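Local structure of glycoside hydrolase family 31 (Kribbella flavida DSM 17836, 5X3I) at residues R175-L180 with G253-V258; D323-V328 with L625-A630; I394-T399 with G432-Q437. The protein hydrolyses the alpha-1,3-glucosidic linkages of the cyclic tetrasaccharide cyclobis-(1-6)-alpha-nigerosyl inside the cell, releasing isomaltose. The protein carries 1 engineered substitution. One frame throughout, in Å; residues are numbered along the deposited sequence.

In the fold
Interactions 1 to 3 join distant segments by different chemistry, and all three are partly buried. Interaction 1 pairs two antiparallel strands of the N-terminal mutarotase-like domain, with a buried apolar face and a polar, partly exposed one. Interactions 2 and 3 both belong to the TIM-barrel. In interaction 2, its centre about 29 Å from the centre of the chain, a loop meets a peripheral helix through one arginine bond and a small apolar patch. Interaction 3, nested in sequence within interaction 2, mixes buried and exposed residues; it joins two irregular loops near the inferred nucleophile position and a probable active-site glutamate through a hydroxyl-to-carbonyl bond and aromatic, cationic and water-mediated contacts. None touches another.

Interaction 1 of 3, residues R175-L180 with G253-V258; sequences RFRLQL and GNELTV
Val258 sets its CB over one face of the Phe176 ring, 3.9 Å from the ring centroid and 21° off the normal, a CH-pi contact displaced toward the rim. A chi1 of 61°, with CG between the backbone N and the carbonyl carbon, turns the ring so that this face lies against Val258. On the same side of the sheet Leu178 lies alongside Leu256, CD1 to CD2 at 4.2 Å. Beyond the last strand residue Leu180 turns toward the partner, its CD1 3.9 Å from Leu256 CB. Replacing Phe176 with an alanine would probably leave Val258 CB without its aromatic face. Beneath these side chains the antiparallel backbones pair as Phe176 with Val258 and Leu178 with Leu256, the bond from Val258 N to Phe176 O measuring 2.8 Å. A further bond of 2.7 Å, Leu180 N to Asn254 O, carries the pairing past the strand end. The other face is polar: Arg177 runs beside Thr257, CG to OG1 at 3.7 Å, before its guanidinium turns to Glu163 and Gly161, while Gln179 NE2 makes a weak, bent bond (3.3 Å, 135°) to Glu255 OE1. Both strands are interior members of their sheet, between strands 159-167 and 247-252, and the apolar face packs on Phe239, Val241, Val268 and Leu270 of a second sheet, consistent with the beta-sandwich of a galactose mutarotase-like domain.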
loop_
_atom_site.group_PDB
_atom_site.type_symbol
_atom_site.label_atom_id
_atom_site.label_comp_id
_atom_site.label_asym_id
_atom_site.label_seq_id
_atom_site.Cartn_x
_atom_site.Cartn_y
_atom_site.Cartn_z
ATOM N N ARG A 175 -12.661 9.243 21.274
ATOM C CA ARG A 175 -13.334 7.990 20.974
ATOM C C ARG A 175 -14.849 8.184 20.964
ATOM O O ARG A 175 -15.381 8.973 21.741
ATOM C CB ARG A 175 -12.933 6.915 21.979
ATOM C CG ARG A 175 -13.561 5.566 21.729
ATOM C CD ARG A 175 -12.713 4.445 22.303
ATOM N NE ARG A 175 -12.827 4.344 23.752
ATOM C CZ ARG A 175 -12.040 3.585 24.507
ATOM N NH1 ARG A 175 -11.068 2.873 23.953
ATOM N NH2 ARG A 175 -12.219 3.543 25.818
ATOM N N PHE A 176 -15.541 7.474 20.078
ATOM C CA PHE A 176 -16.989 7.584 19.989
ATOM C C PHE A 176 -17.605 6.392 19.279
ATOM O O PHE A 176 -16.903 5.518 18.776
ATOM C CB PHE A 176 -17.384 8.879 19.275
ATOM C CG PHE A 176 -16.880 8.983 17.857
ATOM C CD1 PHE A 176 -15.637 9.529 17.590
ATOM C CD2 PHE A 176 -17.656 8.550 16.796
ATOM C CE1 PHE A 176 -15.170 9.634 16.286
ATOM C CE2 PHE A 176 -17.195 8.650 15.494
ATOM C CZ PHE A 176 -15.946 9.192 15.243
ATOM N N ARG A 177 -18.927 6.378 19.216
ATOM C CA ARG A 177 -19.647 5.241 18.670
ATOM C C ARG A 177 -20.607 5.702 17.588
ATOM O O ARG A 177 -21.316 6.688 17.755
ATOM C CB ARG A 177 -20.419 4.493 19.760
ATOM C CG ARG A 177 -19.587 3.560 20.637
ATOM C CD ARG A 177 -18.893 4.315 21.746
ATOM N NE ARG A 177 -18.194 3.429 22.672
ATOM C CZ ARG A 177 -17.375 3.853 23.628
ATOM N NH1 ARG A 177 -16.776 2.978 24.423
ATOM N NH2 ARG A 177 -17.144 5.150 23.785
ATOM N N LEU A 178 -20.608 4.992 16.470
ATOM C CA LEU A 178 -21.586 5.244 15.427
ATOM C C LEU A 178 -22.638 4.160 15.494
ATOM O O LEU A 178 -22.311 2.986 15.581
ATOM C CB LEU A 178 -20.930 5.280 14.043
ATOM C CG LEU A 178 -19.942 6.408 13.767
ATOM C CD1 LEU A 178 -19.275 6.201 12.420
ATOM C CD2 LEU A 178 -20.640 7.751 13.803
ATOM N N GLN A 179 -23.901 4.561 15.454
ATOM C CA GLN A 179 -25.004 3.623 15.564
ATOM C C GLN A 179 -25.210 2.812 14.289
ATOM O O GLN A 179 -25.356 3.367 13.209
ATOM C CB GLN A 179 -26.294 4.362 15.921
ATOM C CG GLN A 179 -26.946 3.883 17.206
ATOM C CD GLN A 179 -26.148 4.266 18.440
ATOM O OE1 GLN A 179 -25.607 5.369 18.524
ATOM N NE2 GLN A 179 -26.065 3.352 19.400
ATOM N N LEU A 180 -25.251 1.498 14.441
ATOM C CA LEU A 180 -25.478 0.576 13.338
ATOM C C LEU A 180 -26.843 -0.080 13.471
ATOM O O LEU A 180 -27.370 -0.216 14.575
ATOM C CB LEU A 180 -24.398 -0.503 13.295
ATOM C CG LEU A 180 -22.946 -0.030 13.280
ATOM C CD1 LEU A 180 -22.003 -1.207 13.150
ATOM C CD2 LEU A 180 -22.726 0.979 12.171
ATOM N N GLY A 253 -22.138 -5.904 18.399
ATOM C CA GLY A 253 -23.532 -5.535 18.512
ATOM C C GLY A 253 -23.929 -4.502 17.477
ATOM O O GLY A 253 -23.592 -4.612 16.304
ATOM N N ASN A 254 -24.664 -3.497 17.930
ATOM C CA ASN A 254 -25.191 -2.447 17.075
ATOM C C ASN A 254 -24.330 -1.188 17.010
ATOM O O ASN A 254 -24.791 -0.151 16.552
ATOM C CB ASN A 254 -26.618 -2.109 17.488
ATOM C CG ASN A 254 -27.638 -2.954 16.749
ATOM O OD1 ASN A 254 -27.504 -3.195 15.544
ATOM N ND2 ASN A 254 -28.652 -3.429 17.464
ATOM N N GLU A 255 -23.129 -1.238 17.573
ATOM C CA GLU A 255 -22.261 -0.068 17.540
ATOM C C GLU A 255 -20.897 -0.254 16.858
ATOM O O GLU A 255 -20.229 -1.265 17.026
ATOM C CB GLU A 255 -22.035 0.428 18.963
ATOM C CG GLU A 255 -23.280 1.003 19.614
ATOM C CD GLU A 255 -22.972 1.622 20.953
ATOM O OE1 GLU A 255 -23.366 2.786 21.180
ATOM O OE2 GLU A 255 -22.323 0.939 21.769
ATOM N N LEU A 256 -20.493 0.756 16.096
ATOM C CA LEU A 256 -19.133 0.835 15.578
ATOM C C LEU A 256 -18.340 1.831 16.407
ATOM O O LEU A 256 -18.650 3.017 16.425
ATOM C CB LEU A 256 -19.115 1.247 14.104
ATOM C CG LEU A 256 -17.747 1.682 13.554
ATOM C CD1 LEU A 256 -16.763 0.524 13.537
ATOM C CD2 LEU A 256 -17.879 2.293 12.165
ATOM N N THR A 257 -17.320 1.345 17.101
ATOM C CA THR A 257 -16.501 2.212 17.931
ATOM C C THR A 257 -15.321 2.770 17.143
ATOM O O THR A 257 -14.562 2.013 16.552
ATOM C CB THR A 257 -15.969 1.473 19.175
ATOM O OG1 THR A 257 -17.067 1.002 19.970
ATOM C CG2 THR A 257 -15.103 2.405 20.000
ATOM N N VAL A 258 -15.170 4.089 17.155
ATOM C CA VAL A 258 -14.086 4.768 16.450
ATOM C C VAL A 258 -13.170 5.522 17.407
ATOM O O VAL A 258 -13.622 6.393 18.145
ATOM C CB VAL A 258 -14.633 5.766 15.400
ATOM C CG1 VAL A 258 -13.490 6.449 14.662
ATOM C CG2 VAL A 258 -15.550 5.065 14.417
#

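Interaction 2 of 3, residues D323-V328 with L625-A630; sequences DLAIPV and LFRRFA
Ile326 and Arg627 have the nearest CA atoms of the two segments, 5.1 Å apart, where an irregular connection passes alongside a turn of helix. Pro327 stands opposite Ala630, somewhat farther off at 6.3 Å between CA atoms. Within 625-630 the helix keeps its regular bonding, with Ala630 N donating to Phe626 O. The facing segment has just left a helix: Ala325, with a positive phi of 56°, closes that helix in a Schellman motif, and the chain then extends through Ile326 and Pro327.

In the TIM-barrel, residues 323-328 link helix 311-323 to strand 330-333, thereby completing the beta-alpha-beta crossover from the first barrel strand to the second, whereas helix 622-650 follows the eighth strand. The contact therefore joins the two ends of the barrel's circular order, on its outer layer.

Among the side chains, Arg627 makes the polar link. Its CG is anti to the backbone N (chi1 -176°), and a bend farther along at chi3 carries the guanidinium to the loop. There NH1 donates to Leu324 O at 2.7 Å in a fairly straight bond; the oxygen lies at the guanidinium edge, close to its plane, although the donor is tilted from the carbonyl plane. On the way the aliphatic part passes the next carbonyl, with CD 3.2 Å from Ala325 O. Beside the arginine chain, Ile326 sets CG2 at the edge of the Phe626 ring, 3.8 Å from CE2, the two side chains crossing at about a right angle. The same methyl meets Ala630 CB at 4.0 Å, and Pro327 CD rests against that CB as well. Pro610 of helix 610-617 touches both Ile326 and Phe626, extending the apolar patch.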
loop_
_atom_site.group_PDB
_atom_site.type_symbol
_atom_site.label_atom_id
_atom_site.label_comp_id
_atom_site.label_asym_id
_atom_site.label_seq_id
_atom_site.Cartn_x
_atom_site.Cartn_y
_atom_site.Cartn_z
ATOM N N ASP A 323 7.687 -13.325 -29.730
ATOM C CA ASP A 323 7.799 -14.563 -30.489
ATOM C C ASP A 323 6.710 -15.569 -30.115
ATOM O O ASP A 323 6.305 -16.369 -30.946
ATOM C CB ASP A 323 9.190 -15.169 -30.308
ATOM C CG ASP A 323 10.281 -14.293 -30.901
ATOM O OD1 ASP A 323 9.978 -13.483 -31.789
ATOM O OD2 ASP A 323 11.431 -14.397 -30.461
ATOM N N LEU A 324 6.205 -15.500 -28.882
ATOM C CA LEU A 324 5.117 -16.384 -28.469
ATOM C C LEU A 324 3.752 -15.745 -28.711
ATOM O O LEU A 324 2.729 -16.305 -28.352
ATOM C CB LEU A 324 5.267 -16.784 -26.997
ATOM C CG LEU A 324 6.531 -17.570 -26.634
ATOM C CD1 LEU A 324 6.604 -17.884 -25.131
ATOM C CD2 LEU A 324 6.599 -18.851 -27.435
ATOM N N ALA A 325 3.752 -14.565 -29.321
ATOM C CA ALA A 325 2.528 -13.854 -29.655
ATOM C C ALA A 325 1.628 -13.626 -28.427
ATOM O O ALA A 325 0.412 -13.748 -28.516
ATOM C CB ALA A 325 1.766 -14.598 -30.748
ATOM N N ILE A 326 2.251 -13.321 -27.291
ATOM C CA ILE A 326 1.542 -12.877 -26.095
ATOM C C ILE A 326 1.673 -11.370 -25.991
ATOM O O ILE A 326 2.741 -10.857 -25.662
ATOM C CB ILE A 326 2.101 -13.519 -24.812
ATOM C CG1 ILE A 326 2.087 -15.049 -24.923
ATOM C CG2 ILE A 326 1.325 -13.017 -23.578
ATOM C CD1 ILE A 326 3.016 -15.746 -23.931
ATOM N N PRO A 327 0.583 -10.655 -26.267
ATOM C CA PRO A 327 0.625 -9.192 -26.336
ATOM C C PRO A 327 0.982 -8.597 -24.982
ATOM O O PRO A 327 0.480 -9.077 -23.981
ATOM C CB PRO A 327 -0.799 -8.807 -26.739
ATOM C CG PRO A 327 -1.436 -10.045 -27.225
ATOM C CD PRO A 327 -0.754 -11.190 -26.557
ATOM N N VAL A 328 1.853 -7.600 -24.959
ATOM C CA VAL A 328 2.175 -6.907 -23.731
ATOM C C VAL A 328 2.175 -5.404 -24.003
ATOM O O VAL A 328 2.702 -4.957 -25.013
ATOM C CB VAL A 328 3.534 -7.369 -23.157
ATOM C CG1 VAL A 328 4.619 -7.330 -24.236
ATOM C CG2 VAL A 328 3.920 -6.525 -21.972
ATOM N N LEU A 625 -3.090 -20.910 -23.057
ATOM C CA LEU A 625 -4.230 -20.366 -22.344
ATOM C C LEU A 625 -3.955 -18.936 -21.872
ATOM O O LEU A 625 -4.825 -18.081 -21.961
ATOM C CB LEU A 625 -4.614 -21.259 -21.169
ATOM C CG LEU A 625 -5.229 -22.610 -21.548
ATOM C CD1 LEU A 625 -5.764 -23.314 -20.305
ATOM C CD2 LEU A 625 -6.325 -22.435 -22.574
ATOM N N PHE A 626 -2.744 -18.674 -21.391
ATOM C CA PHE A 626 -2.396 -17.313 -21.009
ATOM C C PHE A 626 -2.526 -16.400 -22.225
ATOM O O PHE A 626 -3.083 -15.321 -22.125
ATOM C CB PHE A 626 -0.988 -17.229 -20.429
ATOM C CG PHE A 626 -0.664 -15.895 -19.821
ATOM C CD1 PHE A 626 -0.770 -15.700 -18.447
ATOM C CD2 PHE A 626 -0.253 -14.830 -20.614
ATOM C CE1 PHE A 626 -0.471 -14.480 -17.871
ATOM C CE2 PHE A 626 0.051 -13.600 -20.048
ATOM C CZ PHE A 626 -0.060 -13.418 -18.667
ATOM N N ARG A 627 -2.027 -16.860 -23.371
ATOM C CA ARG A 627 -2.141 -16.110 -24.622
ATOM C C ARG A 627 -3.596 -15.773 -24.926
ATOM O O ARG A 627 -3.903 -14.640 -25.283
ATOM C CB ARG A 627 -1.513 -16.889 -25.786
ATOM C CG ARG A 627 -1.491 -16.136 -27.117
ATOM C CD ARG A 627 -0.483 -16.769 -28.105
ATOM N NE ARG A 627 -0.687 -18.205 -28.227
ATOM C CZ ARG A 627 0.273 -19.121 -28.262
ATOM N NH1 ARG A 627 1.551 -18.778 -28.214
ATOM N NH2 ARG A 627 -0.056 -20.398 -28.360
ATOM N N ARG A 628 -4.490 -16.744 -24.773
ATOM C CA ARG A 628 -5.918 -16.484 -24.967
ATOM C C ARG A 628 -6.419 -15.377 -24.051
ATOM O O ARG A 628 -7.120 -14.474 -24.487
ATOM C CB ARG A 628 -6.753 -17.739 -24.732
ATOM C CG ARG A 628 -6.686 -18.761 -25.836
ATOM C CD ARG A 628 -7.945 -19.618 -25.823
ATOM N NE ARG A 628 -7.660 -21.039 -25.990
ATOM C CZ ARG A 628 -8.541 -22.004 -25.745
ATOM N NH1 ARG A 628 -9.761 -21.698 -25.320
ATOM N NH2 ARG A 628 -8.200 -23.272 -25.919
ATOM N N PHE A 629 -6.052 -15.453 -22.780
ATOM C CA PHE A 629 -6.477 -14.450 -21.813
ATOM C C PHE A 629 -5.948 -13.075 -22.205
ATOM O O PHE A 629 -6.686 -12.100 -22.203
ATOM C CB PHE A 629 -6.004 -14.820 -20.403
ATOM C CG PHE A 629 -6.538 -16.142 -19.909
ATOM C CD1 PHE A 629 -7.795 -16.574 -20.266
ATOM C CD2 PHE A 629 -5.777 -16.945 -19.090
ATOM C CE1 PHE A 629 -8.279 -17.782 -19.817
ATOM C CE2 PHE A 629 -6.262 -18.154 -18.639
ATOM C CZ PHE A 629 -7.511 -18.566 -19.004
ATOM N N ALA A 630 -4.666 -13.016 -22.548
ATOM C CA ALA A 630 -4.026 -11.748 -22.911
ATOM C C ALA A 630 -4.616 -11.165 -24.197
ATOM O O ALA A 630 -4.775 -9.953 -24.323
ATOM C CB ALA A 630 -2.535 -11.936 -23.051
#

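Interaction 3 of 3, residues I394-T399 with G432-Q437; sequences IPLQKT and GWWFPQ
The carbonyl oxygen of Gln437 receives two donors, the hydroxyl of Thr399 and Arg429 NE. The Thr399 OG1 to Gln437 O bond is short, 2.6 Å, but the hydroxyl sits well above the carbonyl plane, 67° out of it, rather than on a lone pair. Arg429 NH2 also makes a weak bond to the same hydroxyl, tying the two loops together. Close by, a water donates to Pro436 O and accepts a weak bond from Thr399 N. Lys398 then stretches out, its chain extended (chi3 -177°), and lays its end over one face of Phe435: CE lies 3.6 Å from the ring centroid and NZ 4.5 Å, a CH-pi and cation-pi pair, while NZ is hydrogen-bonded to Glu339 O. Leu396 CD1 packs against Phe435 CB at 3.8 Å. Ile394 brings CD1 to the edge of Trp434, 3.9 Å from CH2, and its CG2 to Phe435. The side chain of Ile394 is about 5 Å from that of Ala471, the engineered replacement at the inferred nucleophile position. Between these segments no direct main-chain bond forms, so hydroxyl, lysine, apolar groups and a water make the join, although Gln397 and Leu439 pair nearby.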
loop_
_atom_site.group_PDB
_atom_site.type_symbol
_atom_site.label_atom_id
_atom_site.label_comp_id
_atom_site.label_asym_id
_atom_site.label_seq_id
_atom_site.Cartn_x
_atom_site.Cartn_y
_atom_site.Cartn_z
ATOM N N ILE A 394 12.090 4.676 -5.417
ATOM C CA ILE A 394 11.923 4.595 -3.974
ATOM C C ILE A 394 12.195 5.992 -3.399
ATOM O O ILE A 394 13.089 6.678 -3.863
ATOM C CB ILE A 394 12.876 3.519 -3.368
ATOM C CG1 ILE A 394 12.606 3.296 -1.877
ATOM C CG2 ILE A 394 14.336 3.867 -3.626
ATOM C CD1 ILE A 394 11.432 2.386 -1.600
ATOM N N PRO A 395 11.422 6.425 -2.385
ATOM C CA PRO A 395 11.662 7.775 -1.861
ATOM C C PRO A 395 12.684 7.774 -0.731
ATOM O O PRO A 395 12.349 8.134 0.403
ATOM C CB PRO A 395 10.286 8.191 -1.347
ATOM C CG PRO A 395 9.697 6.889 -0.867
ATOM C CD PRO A 395 10.206 5.824 -1.810
ATOM N N LEU A 396 13.900 7.348 -1.046
ATOM C CA LEU A 396 14.977 7.209 -0.075
ATOM C C LEU A 396 16.314 7.546 -0.710
ATOM O O LEU A 396 16.577 7.159 -1.846
ATOM C CB LEU A 396 15.029 5.787 0.480
ATOM C CG LEU A 396 13.838 5.324 1.316
ATOM C CD1 LEU A 396 13.929 3.829 1.612
ATOM C CD2 LEU A 396 13.775 6.141 2.592
ATOM N N GLN A 397 17.147 8.248 0.040
ATOM C CA GLN A 397 18.493 8.575 -0.378
ATOM C C GLN A 397 19.502 7.866 0.519
ATOM O O GLN A 397 19.654 8.226 1.682
ATOM C CB GLN A 397 18.711 10.079 -0.327
ATOM C CG GLN A 397 20.013 10.537 -0.937
ATOM C CD GLN A 397 19.987 10.442 -2.453
ATOM O OE1 GLN A 397 18.927 10.359 -3.048
ATOM N NE2 GLN A 397 21.157 10.437 -3.070
ATOM N N LYS A 398 20.195 6.880 -0.041
ATOM C CA LYS A 398 21.150 6.070 0.706
ATOM C C LYS A 398 22.250 6.919 1.324
ATOM O O LYS A 398 22.808 7.801 0.676
ATOM C CB LYS A 398 21.772 5.000 -0.187
ATOM C CG LYS A 398 20.816 3.912 -0.630
ATOM C CD LYS A 398 21.576 2.779 -1.286
ATOM C CE LYS A 398 20.646 1.711 -1.811
ATOM N NZ LYS A 398 21.380 0.595 -2.441
ATOM N N THR A 399 22.483 6.704 2.611
ATOM C CA THR A 399 23.568 7.353 3.336
ATOM C C THR A 399 24.827 6.504 3.542
ATOM O O THR A 399 25.808 6.984 4.086
ATOM C CB THR A 399 23.077 7.804 4.703
ATOM O OG1 THR A 399 22.516 6.681 5.388
ATOM C CG2 THR A 399 22.011 8.856 4.528
ATOM N N GLY A 432 14.283 1.551 9.062
ATOM C CA GLY A 432 13.729 0.423 8.401
ATOM C C GLY A 432 14.798 -0.570 8.439
ATOM O O GLY A 432 15.872 -0.278 8.926
ATOM N N TRP A 433 14.464 -1.758 7.933
ATOM C CA TRP A 433 15.388 -2.873 7.807
ATOM C C TRP A 433 16.201 -2.999 6.518
ATOM O O TRP A 433 17.350 -3.440 6.600
ATOM C CB TRP A 433 14.730 -4.187 8.152
ATOM C CG TRP A 433 14.949 -4.380 9.503
ATOM C CD1 TRP A 433 16.080 -4.843 10.094
ATOM C CD2 TRP A 433 14.095 -3.950 10.539
ATOM N NE1 TRP A 433 15.941 -4.812 11.444
ATOM C CE2 TRP A 433 14.719 -4.273 11.745
ATOM C CE3 TRP A 433 12.819 -3.388 10.566
ATOM C CZ2 TRP A 433 14.118 -4.030 12.963
ATOM C CZ3 TRP A 433 12.238 -3.146 11.770
ATOM C CH2 TRP A 433 12.882 -3.458 12.947
ATOM N N TRP A 434 15.661 -2.550 5.385
ATOM C CA TRP A 434 16.521 -2.421 4.142
ATOM C C TRP A 434 16.666 -0.935 3.660
ATOM O O TRP A 434 15.890 -0.159 3.998
ATOM C CB TRP A 434 15.989 -3.435 3.092
ATOM C CG TRP A 434 15.842 -3.187 1.597
ATOM C CD1 TRP A 434 16.358 -3.966 0.611
ATOM C CD2 TRP A 434 15.086 -2.173 0.931
ATOM N NE1 TRP A 434 15.996 -3.502 -0.604
ATOM C CE2 TRP A 434 15.209 -2.404 -0.443
ATOM C CE3 TRP A 434 14.334 -1.098 1.356
ATOM C CZ2 TRP A 434 14.626 -1.592 -1.384
ATOM C CZ3 TRP A 434 13.762 -0.305 0.427
ATOM C CH2 TRP A 434 13.905 -0.557 -0.935
ATOM N N PHE A 435 17.682 -0.573 2.905
ATOM C CA PHE A 435 18.050 0.817 2.657
ATOM C C PHE A 435 18.314 1.482 4.034
ATOM O O PHE A 435 17.623 2.383 4.382
ATOM C CB PHE A 435 16.946 1.585 1.891
ATOM C CG PHE A 435 17.075 1.559 0.391
ATOM C CD1 PHE A 435 16.888 0.403 -0.303
ATOM C CD2 PHE A 435 17.387 2.701 -0.315
ATOM C CE1 PHE A 435 16.999 0.356 -1.661
ATOM C CE2 PHE A 435 17.468 2.682 -1.664
ATOM C CZ PHE A 435 17.279 1.503 -2.344
ATOM N N PRO A 436 19.286 0.981 4.810
ATOM C CA PRO A 436 19.414 1.367 6.216
ATOM C C PRO A 436 19.855 2.806 6.388
ATOM O O PRO A 436 20.815 3.230 5.751
ATOM C CB PRO A 436 20.489 0.418 6.738
ATOM C CG PRO A 436 21.364 0.187 5.548
ATOM C CD PRO A 436 20.427 0.161 4.363
ATOM N N GLN A 437 19.173 3.536 7.260
ATOM C CA GLN A 437 19.549 4.903 7.580
ATOM C C GLN A 437 19.467 5.845 6.384
ATOM O O GLN A 437 20.082 6.905 6.395
ATOM C CB GLN A 437 20.972 4.937 8.141
ATOM C CG GLN A 437 21.199 3.984 9.288
ATOM C CD GLN A 437 20.648 4.529 10.570
ATOM O OE1 GLN A 437 21.243 5.417 11.179
ATOM N NE2 GLN A 437 19.492 4.018 10.987
HETATM O O HOH W 1 22.041 3.611 2.941
#